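Local coordinates for protein glycoside hydrolase family 81 (Clostridium thermocellum, PDB 6FOP) that probably hydrolyses beta-1,3-glucans such as laminarin, as a family 81 glycoside hydrolase associated with the cellulosome, at residues A[17-22]-A[409-414]; A[33-38]-A[395-400]; A[388-393]-A[401-406]; A[413-418]-A[477-482]; A[422-427]-A[449-454]. One frame throughout, in Å; residues are numbered along the deposited sequence.

Interaction 1. Residues A[17-22]-A[409-414]; sequences GAKVPQ and SDEELN
Pro21 and Leu413 form the tight end of this loop-to-loop contact, their side chains crossing at about a right angle with the two CG atoms 3.6 Å apart. Both methyls of Leu413 also rest on Pro21 CG. The proline ring is hemmed in by backbone too: its CD lies 3.2 Å from Asp410 O, and Pro21 CA makes a CA-H...O contact of 3.5 Å with Glu411 O. The solvent side is looser. Lys19 and Glu411 run alongside each other, Lys19 CB 3.4 Å from Glu411 CG; they meet mainly through these carbons, and their charged ends do not touch. The lysine chain bends at its second torsion (chi2 -69°), and NZ ends 6.1 Å from Glu411 OE2. Water joins the segments around this edge: one molecule accepts from Lys19 N and donates to Asp410 OD2, which also binds Ser405 OG, while another, at the Pro21 end, links Gln22 N to Glu411 O. The contact thus shows how two irregular loops can pair through a small apolar contact and a hydrated rim. Behind it stands the hairpin of strands 390-394 and 399-403: Val20 packs on Tyr392 and Tyr403, Pro21 on Ile401, and Leu413 on Thr399.

Interaction 2. Residues A[33-38]-A[395-400]; sequences GAVPTN and SNWGTL
Val35 and Trp397 join by one backbone hydrogen bond and an apolar patch, a buried contact between the N-terminal loop and the turn connecting strands 390-394 and 399-403. Val35 N donates to Trp397 O at 2.8 Å, almost straight at 169° and in the carbonyl plane. Beside this bond the valine turns CG1 anti to its own amide nitrogen (chi1 178°), which brings that methyl against the benzo part of the indole, 3.8 Å from Trp397 CE3. Thr37 supplies the second methyl there, its CG2 3.7 Å from the same CE3, while its hydroxyl is engaged with Asn38 OD1 and Arg468 NH1. A water 2.7 Å from Val35 O and 2.9 Å from Trp397 O has more acceptors in reach than protons, so its bonds are probably shared. Gly398, with no side chain to intervene, lets Ala34 come close, their CA atoms 4.5 Å apart; together with Thr399 it faces Asp394 in a G1 beta bulge. The indole is fixed from other directions as well: NE1 bonds to Gln22 O, and the ring stacks with Trp46. Leu45 of helix 43-46 touches both Val35 and Trp397, and strand 399-403 leads away from the turn.

Interaction 3. Residues A[388-393]-A[401-406]; sequences AKLFYY and IGYPSS. With CA (calcium ion), chain C.
A two-stranded antiparallel hairpin, with a G1 beta bulge at its open end beside a calcium site, brings Leu390, Phe391 and Tyr392 opposite Tyr403, Gly402 and Ile401. Tyr392 and Ile401 are a hydrogen-bonded pair, and the bond from Tyr392 N to Ile401 O is 2.8 Å long and nearly straight at 174°. At the bulge, Lys389 N donates to Tyr403 O at 2.8 Å, whereas Leu390 N reaches the same oxygen only weakly. Here the Lys389 carbonyl points to the metal, O to calcium 2.3 Å; Asp378, Thr381 and Glu386 add further ligands. On one face of the hairpin the two tyrosines lie side by side, pointing the same way. Tyr392 CB and CG approach the ring edge of Tyr403, with CB 3.5 Å from CE2, and Tyr403 OH ends in a hydrogen bond to Lys19 O. On the other face Gly402 allows close approach: Phe391, its CG anti to the carbonyl carbon (chi1 -73°), sets CD1 3.5 Å from Gly402 CA. Beyond the strands, Pro404 follows a cis peptide bond and rests its CD on Ala388 CB, 3.8 Å away. Backbone hydrogen bonds between Thr11 and both Phe391 and Tyr393 place strand 8-11 alongside, Trp379 of helix 362-379 touches Lys389 and Pro404, and Phe391 meets Tyr420 of helix 416-433 edge-to-face.

Interaction 4. Residues A[413-418]-A[477-482]; sequences LNDHHF and SWASGH
Asn414 meets the loop 477-482 just ahead of helix 416-433, in a domain whose six-hairpin clan is characterised by an (alpha/alpha)6 barrel. Its side chain can be followed outward. CB lies 3.7 Å from Ala479 O, and CG continues past that same carbonyl, placed anti to its own carbonyl carbon (chi1 -66°). OD1 then reaches Gly481 N, which donates to it at 3.2 Å in the plane of the amide; a water bound to Ser480 OG gives OD1 a second proton at 2.8 Å. The other branch, ND2, is held by Tyr407 O, which with the two donors to OD1 fixes the flip of the amide. Ala479 O in turn accepts from Asp415 N at 3.0 Å, so bonds fasten the segments at Asn414-Gly481 and Asp415-Ala479. Asp415 occupies the N-cap position without making a capping bond. Its OD1 sits 3.3 Å from Ala479 CB and as near Ala479 O, a meeting of two acceptors without a bond; its OD2 bonds to a methylpentanediol probably left from crystallisation. At the second helix residue, His417 has CG between its backbone nitrogen and carbonyl carbon (chi1 62°), facing Ser477, and its NE2 is taken by Gln491 OE1. His417 CD2 is 3.5 Å from Ser477 CB, while CE1 lies over the face of the neighbouring Phe418 ring, offset toward the rim.

Interaction 5. Residues A[422-427]-A[449-454]; sequences YFLHAA and LLIKDI
Leu424 presses against Leu450 and Ile451 where two long helices, 416-433 and 440-455, separated by the short helix 435-438, pack roughly antiparallel, consistent with the (alpha/alpha)6 barrel of this clan. The short segments run at 145° to each other with their axes 10.5 Å apart. Leu424 has the most surface buried here, and it works through both branches. CD2 enters between Leu450 and Ile451, 3.6 Å from Ile451 CG1 and 4.0 Å from Leu450 CB. CD1 touches Ile451 CG1 and reaches Ile454 on the next turn. Since Leu450, Ile451 and Ile454 stand at successive and one-turn spacings, they form a triangle that receives the leucine tip. Leu450 adds a second point of contact: its CD2 lies 3.8 Å from Phe423 CB, while the phenyl ring leads away and meets Trp379 edge-to-face. Ile451 contributes its CG1 branch to the contact and also touches Trp507, just as Leu424 touches Ala503, both of helix 494-511. The interface is wholly apolar and buried, held by shape and not by polar bonds. Ile454 turns CG1 to a position between its backbone nitrogen and carbonyl carbon (chi1 67°), and its CD1 meets Leu424 CD1 tip to tip at 3.9 Å.

Interactions 1 and 2 bring N-terminal loops onto the region 317-654, within which interactions 3, 4 and 5 lie. Interactions 2 and 3 share strand 399-403, and interaction 1 rests on the same hairpin, its centre about 10 Å from that of interaction 3. Interactions 1 and 4 share Leu413 and Asn414, with Glu412 OE1 2.8 Å from His482 NE2. Asn38 of interaction 2 joins interaction 4, its N 3.0 Å from Gly481 O. Asp453, on the helix of interaction 5, is a hub: OD1 lies 2.8 Å from Thr399 OG1, and OD2 lies 2.7 Å from His416 ND1. Calcium binds directly in interaction 3; interaction 4, about 9 Å from the chain centre, is the most central.

Interaction 1. Residues A[17-22]-A[409-414]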
# COMPACT_ATOMS: atom_id res chain seq x y z
N GLY A 17 1.99 26.15 -17.94
CA GLY A 17 2.81 25.02 -18.31
C GLY A 17 2.55 23.80 -17.46
O GLY A 17 2.95 22.70 -17.86
N ALA A 18 1.92 23.98 -16.30
CA ALA A 18 1.64 22.88 -15.38
C ALA A 18 0.63 21.96 -16.03
O ALA A 18 -0.24 22.41 -16.79
CB ALA A 18 1.14 23.38 -14.03
N LYS A 19 0.78 20.67 -15.76
CA LYS A 19 -0.05 19.66 -16.38
C LYS A 19 -0.88 18.96 -15.32
O LYS A 19 -0.53 18.93 -14.13
CB LYS A 19 0.82 18.67 -17.15
CG LYS A 19 1.53 19.29 -18.37
CD LYS A 19 0.52 19.65 -19.47
CE LYS A 19 1.07 20.57 -20.55
NZ LYS A 19 -0.01 21.12 -21.44
N VAL A 20 -2.02 18.43 -15.77
CA VAL A 20 -2.98 17.77 -14.90
C VAL A 20 -3.35 16.45 -15.52
O VAL A 20 -3.07 16.22 -16.71
CB VAL A 20 -4.26 18.63 -14.67
CG1 VAL A 20 -3.91 19.86 -13.87
CG2 VAL A 20 -4.97 19.00 -15.97
N PRO A 21 -3.99 15.57 -14.74
CA PRO A 21 -4.45 14.34 -15.39
C PRO A 21 -5.48 14.60 -16.48
O PRO A 21 -6.16 15.62 -16.47
CB PRO A 21 -5.12 13.57 -14.26
CG PRO A 21 -4.71 14.22 -13.02
CD PRO A 21 -4.31 15.61 -13.31
N GLN A 22 -5.59 13.64 -17.40
CA GLN A 22 -6.50 13.75 -18.54
C GLN A 22 -7.92 14.17 -18.13
O GLN A 22 -8.43 13.80 -17.07
CB GLN A 22 -6.54 12.44 -19.31
CG GLN A 22 -7.07 11.27 -18.51
CD GLN A 22 -6.99 9.96 -19.23
OE1 GLN A 22 -5.93 9.54 -19.71
NE2 GLN A 22 -8.12 9.27 -19.28
N SER A 409 3.68 12.80 -10.95
CA SER A 409 2.77 13.14 -9.85
C SER A 409 1.59 13.99 -10.30
O SER A 409 0.53 13.97 -9.67
CB SER A 409 3.52 13.81 -8.69
OG SER A 409 4.09 15.04 -9.10
N ASP A 410 1.79 14.74 -11.39
CA ASP A 410 0.78 15.57 -11.98
C ASP A 410 -0.11 14.83 -13.00
O ASP A 410 -1.29 14.61 -12.73
CB ASP A 410 1.39 16.86 -12.57
CG ASP A 410 2.55 16.62 -13.53
OD1 ASP A 410 3.02 15.46 -13.73
OD2 ASP A 410 3.01 17.62 -14.10
N GLU A 411 0.46 14.41 -14.13
CA GLU A 411 -0.32 13.89 -15.26
C GLU A 411 -0.79 12.47 -15.05
O GLU A 411 -1.80 12.05 -15.65
CB GLU A 411 0.50 13.90 -16.54
CG GLU A 411 0.82 15.26 -17.05
CD GLU A 411 1.42 15.18 -18.43
OE1 GLU A 411 2.63 14.83 -18.54
OE2 GLU A 411 0.65 15.43 -19.38
N GLU A 412 -0.08 11.71 -14.22
CA GLU A 412 -0.39 10.30 -13.99
C GLU A 412 -0.88 10.01 -12.59
O GLU A 412 -1.19 8.85 -12.25
CB GLU A 412 0.85 9.47 -14.28
CG GLU A 412 1.31 9.53 -15.72
CD GLU A 412 2.59 8.77 -15.91
OE1 GLU A 412 2.62 7.56 -15.59
OE2 GLU A 412 3.58 9.35 -16.39
N LEU A 413 -0.91 11.04 -11.73
CA LEU A 413 -1.23 10.86 -10.32
C LEU A 413 -0.38 9.79 -9.67
O LEU A 413 -0.80 9.05 -8.75
CB LEU A 413 -2.75 10.65 -10.09
CG LEU A 413 -3.58 11.86 -10.48
CD1 LEU A 413 -5.04 11.59 -10.17
CD2 LEU A 413 -3.13 13.20 -9.87
N ASN A 414 0.88 9.72 -10.10
CA ASN A 414 1.81 8.79 -9.47
C ASN A 414 2.29 9.27 -8.09
O ASN A 414 2.51 10.46 -7.89
CB ASN A 414 3.07 8.58 -10.30
CG ASN A 414 2.82 7.90 -11.63
OD1 ASN A 414 1.86 7.16 -11.82
ND2 ASN A 414 3.70 8.19 -12.59
O HOH W 1 3.46 20.12 -14.54
O HOH W 2 -2.60 14.83 -19.11
O HOH W 3 -3.05 12.30 -18.04

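Interaction 2. Residues A[33-38]-A[395-400]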
# COMPACT_ATOMS: atom_id res chain seq x y z
N GLY A 33 -18.42 12.19 -6.52
CA GLY A 33 -17.32 12.65 -5.71
C GLY A 33 -15.97 12.31 -6.30
O GLY A 33 -15.85 11.87 -7.44
N ALA A 34 -14.94 12.50 -5.51
CA ALA A 34 -13.59 12.27 -5.99
C ALA A 34 -13.41 10.82 -6.46
O ALA A 34 -13.93 9.88 -5.84
CB ALA A 34 -12.59 12.63 -4.93
N VAL A 35 -12.66 10.67 -7.54
CA VAL A 35 -12.51 9.39 -8.24
C VAL A 35 -11.35 8.60 -7.67
O VAL A 35 -10.23 9.09 -7.64
CB VAL A 35 -12.28 9.67 -9.74
CG1 VAL A 35 -12.08 8.38 -10.50
CG2 VAL A 35 -13.44 10.49 -10.31
N PRO A 36 -11.58 7.36 -7.20
CA PRO A 36 -10.45 6.54 -6.74
C PRO A 36 -9.39 6.35 -7.82
O PRO A 36 -9.72 6.17 -9.00
CB PRO A 36 -11.11 5.20 -6.38
CG PRO A 36 -12.51 5.60 -6.04
CD PRO A 36 -12.86 6.66 -7.02
N THR A 37 -8.12 6.40 -7.41
CA THR A 37 -6.97 6.15 -8.28
C THR A 37 -5.97 5.27 -7.54
O THR A 37 -6.19 4.87 -6.39
CB THR A 37 -6.28 7.49 -8.66
OG1 THR A 37 -5.69 8.09 -7.50
CG2 THR A 37 -7.27 8.47 -9.26
N ASN A 38 -4.86 4.96 -8.20
CA ASN A 38 -3.76 4.27 -7.54
C ASN A 38 -4.17 2.93 -6.99
O ASN A 38 -3.83 2.56 -5.87
CB ASN A 38 -3.09 5.12 -6.43
CG ASN A 38 -2.50 6.39 -6.98
OD1 ASN A 38 -3.16 7.42 -7.04
ND2 ASN A 38 -1.21 6.34 -7.33
N SER A 395 -10.35 19.36 -9.60
CA SER A 395 -11.73 19.00 -9.22
C SER A 395 -12.41 18.08 -10.23
O SER A 395 -13.59 17.77 -10.09
CB SER A 395 -12.57 20.26 -9.04
OG SER A 395 -12.62 20.96 -10.27
N ASN A 396 -11.69 17.67 -11.26
CA ASN A 396 -12.18 16.64 -12.19
C ASN A 396 -12.02 15.26 -11.54
O ASN A 396 -12.98 14.53 -11.36
CB ASN A 396 -11.39 16.78 -13.50
CG ASN A 396 -11.88 15.86 -14.58
OD1 ASN A 396 -13.08 15.61 -14.72
ND2 ASN A 396 -10.94 15.35 -15.38
N TRP A 397 -10.78 14.96 -11.14
CA TRP A 397 -10.48 13.74 -10.41
C TRP A 397 -10.69 13.88 -8.90
O TRP A 397 -11.13 12.94 -8.23
CB TRP A 397 -9.03 13.28 -10.68
CG TRP A 397 -8.83 12.79 -12.09
CD1 TRP A 397 -8.63 13.57 -13.20
CD2 TRP A 397 -8.87 11.44 -12.55
NE1 TRP A 397 -8.52 12.78 -14.32
CE2 TRP A 397 -8.67 11.47 -13.95
CE3 TRP A 397 -9.06 10.21 -11.93
CZ2 TRP A 397 -8.63 10.31 -14.73
CZ3 TRP A 397 -9.03 9.06 -12.69
CH2 TRP A 397 -8.81 9.12 -14.08
N GLY A 398 -10.33 15.05 -8.35
CA GLY A 398 -10.37 15.26 -6.89
C GLY A 398 -9.05 14.84 -6.25
O GLY A 398 -8.93 13.75 -5.65
N THR A 399 -8.06 15.71 -6.39
CA THR A 399 -6.70 15.45 -5.91
C THR A 399 -5.96 16.75 -5.73
O THR A 399 -6.20 17.71 -6.47
CB THR A 399 -5.94 14.48 -6.88
OG1 THR A 399 -4.62 14.20 -6.37
CG2 THR A 399 -5.80 15.05 -8.26
N LEU A 400 -5.05 16.76 -4.75
CA LEU A 400 -4.13 17.87 -4.54
C LEU A 400 -2.78 17.55 -5.16
O LEU A 400 -2.19 16.52 -4.82
CB LEU A 400 -3.97 18.09 -3.03
CG LEU A 400 -3.59 19.46 -2.57
CD1 LEU A 400 -4.73 20.48 -2.79
CD2 LEU A 400 -3.14 19.40 -1.11
O HOH W 4 -8.81 11.40 -7.46

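Interaction 3. Residues A[388-393]-A[401-406]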
# COMPACT_ATOMS: atom_id res chain seq x y z
N ALA A 388 5.64 28.15 -8.37
CA ALA A 388 6.32 27.08 -7.67
C ALA A 388 6.04 27.19 -6.18
O ALA A 388 5.84 28.27 -5.66
CB ALA A 388 7.81 27.16 -7.91
N LYS A 389 6.03 26.03 -5.54
CA LYS A 389 5.82 25.89 -4.12
C LYS A 389 4.39 26.28 -3.77
O LYS A 389 4.12 27.22 -3.04
CB LYS A 389 6.87 26.62 -3.25
CG LYS A 389 8.30 26.26 -3.57
CD LYS A 389 9.26 26.98 -2.63
CE LYS A 389 10.69 26.48 -2.82
NZ LYS A 389 11.20 26.68 -4.21
N LEU A 390 3.49 25.45 -4.29
CA LEU A 390 2.05 25.63 -4.06
C LEU A 390 1.36 24.31 -4.36
O LEU A 390 1.92 23.43 -5.05
CB LEU A 390 1.46 26.74 -4.95
CG LEU A 390 1.60 26.45 -6.46
CD1 LEU A 390 0.33 25.89 -7.07
CD2 LEU A 390 2.17 27.57 -7.26
N PHE A 391 0.16 24.18 -3.81
CA PHE A 391 -0.74 23.05 -4.09
C PHE A 391 -1.96 23.51 -4.87
O PHE A 391 -2.57 24.52 -4.53
CB PHE A 391 -1.15 22.32 -2.79
CG PHE A 391 -0.03 21.48 -2.20
CD1 PHE A 391 0.26 20.23 -2.71
CD2 PHE A 391 0.79 21.99 -1.20
CE1 PHE A 391 1.32 19.48 -2.22
CE2 PHE A 391 1.84 21.24 -0.71
CZ PHE A 391 2.12 20.00 -1.24
N TYR A 392 -2.28 22.72 -5.90
CA TYR A 392 -3.42 22.93 -6.79
C TYR A 392 -4.41 21.80 -6.58
O TYR A 392 -4.02 20.64 -6.50
CB TYR A 392 -2.88 22.89 -8.24
CG TYR A 392 -3.93 22.81 -9.31
CD1 TYR A 392 -4.52 23.95 -9.80
CD2 TYR A 392 -4.29 21.59 -9.87
CE1 TYR A 392 -5.48 23.89 -10.80
CE2 TYR A 392 -5.25 21.51 -10.87
CZ TYR A 392 -5.83 22.67 -11.34
OH TYR A 392 -6.78 22.63 -12.34
N TYR A 393 -5.70 22.12 -6.55
CA TYR A 393 -6.74 21.09 -6.44
C TYR A 393 -7.37 20.87 -7.81
O TYR A 393 -7.93 21.81 -8.41
CB TYR A 393 -7.81 21.51 -5.45
CG TYR A 393 -8.87 20.45 -5.26
CD1 TYR A 393 -8.63 19.32 -4.49
CD2 TYR A 393 -10.12 20.58 -5.81
CE1 TYR A 393 -9.60 18.34 -4.33
CE2 TYR A 393 -11.07 19.61 -5.66
CZ TYR A 393 -10.82 18.49 -4.91
OH TYR A 393 -11.83 17.56 -4.76
N ILE A 401 -2.32 18.43 -6.05
CA ILE A 401 -1.08 18.25 -6.80
C ILE A 401 -0.16 19.40 -6.43
O ILE A 401 -0.53 20.57 -6.55
CB ILE A 401 -1.32 18.26 -8.33
CG1 ILE A 401 -2.33 17.15 -8.72
CG2 ILE A 401 -0.01 18.15 -9.10
CD1 ILE A 401 -2.88 17.32 -10.12
N GLY A 402 1.05 19.08 -6.00
CA GLY A 402 2.04 20.12 -5.75
C GLY A 402 2.83 20.47 -7.00
O GLY A 402 3.18 19.57 -7.80
N TYR A 403 3.15 21.75 -7.16
CA TYR A 403 3.97 22.22 -8.30
C TYR A 403 5.21 22.94 -7.76
O TYR A 403 5.05 23.76 -6.87
CB TYR A 403 3.20 23.12 -9.25
CG TYR A 403 2.10 22.38 -9.98
CD1 TYR A 403 2.39 21.38 -10.92
CD2 TYR A 403 0.77 22.63 -9.71
CE1 TYR A 403 1.37 20.66 -11.55
CE2 TYR A 403 -0.24 21.94 -10.35
CZ TYR A 403 0.07 20.97 -11.27
OH TYR A 403 -0.99 20.30 -11.87
N PRO A 404 6.40 22.66 -8.30
CA PRO A 404 6.64 21.76 -9.44
C PRO A 404 6.48 20.27 -9.11
O PRO A 404 6.74 19.83 -7.98
CB PRO A 404 8.09 22.03 -9.85
CG PRO A 404 8.59 23.10 -8.95
CD PRO A 404 7.63 23.36 -7.86
N SER A 405 5.97 19.54 -10.10
CA SER A 405 5.70 18.12 -9.98
C SER A 405 6.90 17.33 -10.46
O SER A 405 7.86 17.90 -11.02
CB SER A 405 4.52 17.78 -10.87
OG SER A 405 4.83 18.14 -12.20
N SER A 406 6.84 16.02 -10.27
CA SER A 406 7.89 15.17 -10.83
C SER A 406 7.42 13.73 -10.94
O SER A 406 6.51 13.29 -10.19
CB SER A 406 9.18 15.27 -10.03
OG SER A 406 8.94 14.90 -8.69
CA CA C . 3.70 29.24 -1.93

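Interaction 4. Residues A[413-418]-A[477-482]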
# COMPACT_ATOMS: atom_id res chain seq x y z
N LEU A 413 -0.91 11.04 -11.73
CA LEU A 413 -1.23 10.86 -10.32
C LEU A 413 -0.38 9.79 -9.67
O LEU A 413 -0.80 9.05 -8.75
CB LEU A 413 -2.75 10.65 -10.09
CG LEU A 413 -3.58 11.86 -10.48
CD1 LEU A 413 -5.04 11.59 -10.17
CD2 LEU A 413 -3.13 13.20 -9.87
N ASN A 414 0.88 9.72 -10.10
CA ASN A 414 1.81 8.79 -9.47
C ASN A 414 2.29 9.27 -8.09
O ASN A 414 2.51 10.46 -7.89
CB ASN A 414 3.07 8.58 -10.30
CG ASN A 414 2.82 7.90 -11.63
OD1 ASN A 414 1.86 7.16 -11.82
ND2 ASN A 414 3.70 8.19 -12.59
N ASP A 415 2.46 8.34 -7.16
CA ASP A 415 3.43 8.53 -6.09
C ASP A 415 3.08 9.60 -5.05
O ASP A 415 3.98 10.07 -4.34
CB ASP A 415 4.84 8.87 -6.64
CG ASP A 415 5.42 7.81 -7.56
OD1 ASP A 415 4.80 6.76 -7.73
OD2 ASP A 415 6.50 8.06 -8.14
N HIS A 416 1.82 9.99 -4.89
CA HIS A 416 1.59 11.08 -3.94
C HIS A 416 2.00 10.71 -2.52
O HIS A 416 2.41 11.58 -1.74
CB HIS A 416 0.14 11.57 -3.96
CG HIS A 416 -0.21 12.36 -5.18
ND1 HIS A 416 -1.34 13.15 -5.25
CD2 HIS A 416 0.41 12.48 -6.37
CE1 HIS A 416 -1.38 13.74 -6.44
NE2 HIS A 416 -0.34 13.35 -7.14
N HIS A 417 1.80 9.46 -2.15
CA HIS A 417 2.22 9.01 -0.81
C HIS A 417 3.73 9.15 -0.61
O HIS A 417 4.17 9.61 0.46
CB HIS A 417 1.68 7.59 -0.48
CG HIS A 417 2.16 6.49 -1.39
ND1 HIS A 417 2.51 6.68 -2.71
CD2 HIS A 417 2.34 5.18 -1.14
CE1 HIS A 417 2.88 5.52 -3.23
NE2 HIS A 417 2.78 4.59 -2.30
N PHE A 418 4.52 8.80 -1.64
CA PHE A 418 5.98 8.93 -1.54
C PHE A 418 6.35 10.40 -1.35
O PHE A 418 7.20 10.74 -0.51
CB PHE A 418 6.67 8.44 -2.81
CG PHE A 418 6.44 6.98 -3.16
CD1 PHE A 418 6.11 6.03 -2.22
CD2 PHE A 418 6.66 6.57 -4.46
CE1 PHE A 418 6.01 4.69 -2.57
CE2 PHE A 418 6.53 5.26 -4.83
CZ PHE A 418 6.21 4.32 -3.87
N SER A 477 0.52 -0.36 -0.56
CA SER A 477 0.24 0.73 -1.42
C SER A 477 0.60 0.51 -2.88
O SER A 477 1.35 -0.43 -3.22
CB SER A 477 0.87 1.99 -0.86
OG SER A 477 0.40 2.26 0.44
N TRP A 478 0.07 1.39 -3.72
CA TRP A 478 0.30 1.35 -5.15
C TRP A 478 0.78 2.72 -5.64
O TRP A 478 0.24 3.78 -5.26
CB TRP A 478 -0.96 1.00 -5.90
CG TRP A 478 -1.49 -0.40 -5.74
CD1 TRP A 478 -2.71 -0.74 -5.25
CD2 TRP A 478 -0.88 -1.62 -6.16
NE1 TRP A 478 -2.91 -2.09 -5.31
CE2 TRP A 478 -1.80 -2.66 -5.87
CE3 TRP A 478 0.36 -1.97 -6.70
CZ2 TRP A 478 -1.56 -3.98 -6.19
CZ3 TRP A 478 0.60 -3.28 -7.03
CH2 TRP A 478 -0.35 -4.28 -6.73
N ALA A 479 1.79 2.67 -6.50
CA ALA A 479 2.43 3.88 -7.01
C ALA A 479 1.76 4.50 -8.22
O ALA A 479 1.71 5.73 -8.32
CB ALA A 479 3.89 3.60 -7.31
N SER A 480 1.26 3.68 -9.15
CA SER A 480 0.75 4.22 -10.43
C SER A 480 -0.66 4.76 -10.24
O SER A 480 -1.51 4.06 -9.73
CB SER A 480 0.73 3.13 -11.49
OG SER A 480 0.23 3.62 -12.72
N GLY A 481 -0.91 5.99 -10.70
CA GLY A 481 -2.28 6.50 -10.67
C GLY A 481 -3.26 5.71 -11.51
O GLY A 481 -4.43 5.58 -11.14
N HIS A 482 -2.76 5.17 -12.63
CA HIS A 482 -3.59 4.62 -13.69
C HIS A 482 -3.47 3.12 -13.92
O HIS A 482 -4.38 2.54 -14.54
CB HIS A 482 -3.31 5.38 -15.00
CG HIS A 482 -1.86 5.47 -15.35
ND1 HIS A 482 -1.14 4.41 -15.83
CD2 HIS A 482 -0.98 6.47 -15.18
CE1 HIS A 482 0.11 4.77 -16.02
NE2 HIS A 482 0.24 6.02 -15.61
O HOH W 5 2.46 4.99 -13.46

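Interaction 5. Residues A[422-427]-A[449-454]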
# COMPACT_ATOMS: atom_id res chain seq x y z
N TYR A 422 7.14 12.75 3.06
CA TYR A 422 8.24 13.57 3.55
C TYR A 422 7.75 14.90 4.12
O TYR A 422 8.26 15.37 5.16
CB TYR A 422 9.25 13.83 2.44
CG TYR A 422 10.04 12.63 2.00
CD1 TYR A 422 11.02 12.07 2.82
CD2 TYR A 422 9.86 12.05 0.73
CE1 TYR A 422 11.77 10.99 2.40
CE2 TYR A 422 10.63 10.95 0.31
CZ TYR A 422 11.57 10.41 1.16
OH TYR A 422 12.33 9.33 0.77
N PHE A 423 6.79 15.53 3.45
CA PHE A 423 6.20 16.79 3.95
C PHE A 423 5.51 16.54 5.30
O PHE A 423 5.63 17.34 6.24
CB PHE A 423 5.16 17.37 2.96
CG PHE A 423 5.75 18.04 1.74
CD1 PHE A 423 6.40 17.30 0.75
CD2 PHE A 423 5.63 19.40 1.56
CE1 PHE A 423 6.94 17.92 -0.37
CE2 PHE A 423 6.16 20.03 0.45
CZ PHE A 423 6.85 19.29 -0.52
N LEU A 424 4.79 15.42 5.39
CA LEU A 424 4.10 15.07 6.61
C LEU A 424 5.06 14.77 7.75
O LEU A 424 4.78 15.11 8.90
CB LEU A 424 3.16 13.88 6.36
CG LEU A 424 2.01 14.15 5.39
CD1 LEU A 424 1.27 12.84 5.13
CD2 LEU A 424 1.08 15.24 5.91
N HIS A 425 6.19 14.15 7.43
CA HIS A 425 7.20 13.87 8.45
C HIS A 425 7.70 15.20 9.07
O HIS A 425 7.74 15.36 10.29
CB HIS A 425 8.32 13.00 7.93
CG HIS A 425 9.25 12.55 9.01
ND1 HIS A 425 10.47 12.00 8.75
CD2 HIS A 425 9.12 12.54 10.37
CE1 HIS A 425 11.07 11.68 9.89
NE2 HIS A 425 10.28 12.02 10.88
N ALA A 426 8.04 16.14 8.20
CA ALA A 426 8.52 17.44 8.67
C ALA A 426 7.45 18.13 9.48
O ALA A 426 7.74 18.71 10.54
CB ALA A 426 8.97 18.29 7.51
N ALA A 427 6.21 18.11 9.02
CA ALA A 427 5.12 18.74 9.76
C ALA A 427 4.93 18.11 11.12
O ALA A 427 4.67 18.80 12.10
CB ALA A 427 3.84 18.65 8.97
N LEU A 449 -4.99 18.26 4.69
CA LEU A 449 -5.36 18.08 3.28
C LEU A 449 -4.38 17.15 2.53
O LEU A 449 -4.79 16.34 1.69
CB LEU A 449 -5.53 19.41 2.55
CG LEU A 449 -6.75 20.27 2.88
CD1 LEU A 449 -6.79 21.42 1.88
CD2 LEU A 449 -8.05 19.53 2.76
N LEU A 450 -3.08 17.24 2.84
CA LEU A 450 -2.10 16.29 2.26
C LEU A 450 -2.40 14.88 2.75
O LEU A 450 -2.34 13.93 1.96
CB LEU A 450 -0.63 16.64 2.60
CG LEU A 450 0.04 17.62 1.65
CD1 LEU A 450 -0.59 18.98 1.62
CD2 LEU A 450 1.53 17.72 1.98
N ILE A 451 -2.73 14.73 4.03
CA ILE A 451 -3.12 13.42 4.55
C ILE A 451 -4.35 12.89 3.78
O ILE A 451 -4.36 11.72 3.36
CB ILE A 451 -3.41 13.43 6.07
CG1 ILE A 451 -2.15 13.89 6.84
CG2 ILE A 451 -3.88 12.03 6.53
CD1 ILE A 451 -2.36 14.01 8.33
N LYS A 452 -5.35 13.74 3.59
CA LYS A 452 -6.56 13.34 2.88
C LYS A 452 -6.29 13.02 1.43
O LYS A 452 -6.94 12.11 0.88
CB LYS A 452 -7.70 14.36 3.02
CG LYS A 452 -8.30 14.40 4.39
CD LYS A 452 -9.34 15.51 4.52
CE LYS A 452 -10.21 15.32 5.74
NZ LYS A 452 -11.24 14.28 5.52
N ASP A 453 -5.38 13.72 0.76
CA ASP A 453 -5.11 13.35 -0.60
C ASP A 453 -4.60 11.91 -0.71
O ASP A 453 -5.02 11.19 -1.62
CB ASP A 453 -4.10 14.30 -1.27
CG ASP A 453 -3.86 13.93 -2.72
OD1 ASP A 453 -4.77 14.16 -3.57
OD2 ASP A 453 -2.77 13.39 -3.01
N ILE A 454 -3.71 11.48 0.20
CA ILE A 454 -3.10 10.16 0.08
C ILE A 454 -3.80 9.06 0.86
O ILE A 454 -3.66 7.89 0.50
CB ILE A 454 -1.61 10.18 0.44
CG1 ILE A 454 -1.36 10.47 1.95
CG2 ILE A 454 -0.90 11.17 -0.48
CD1 ILE A 454 0.11 10.39 2.34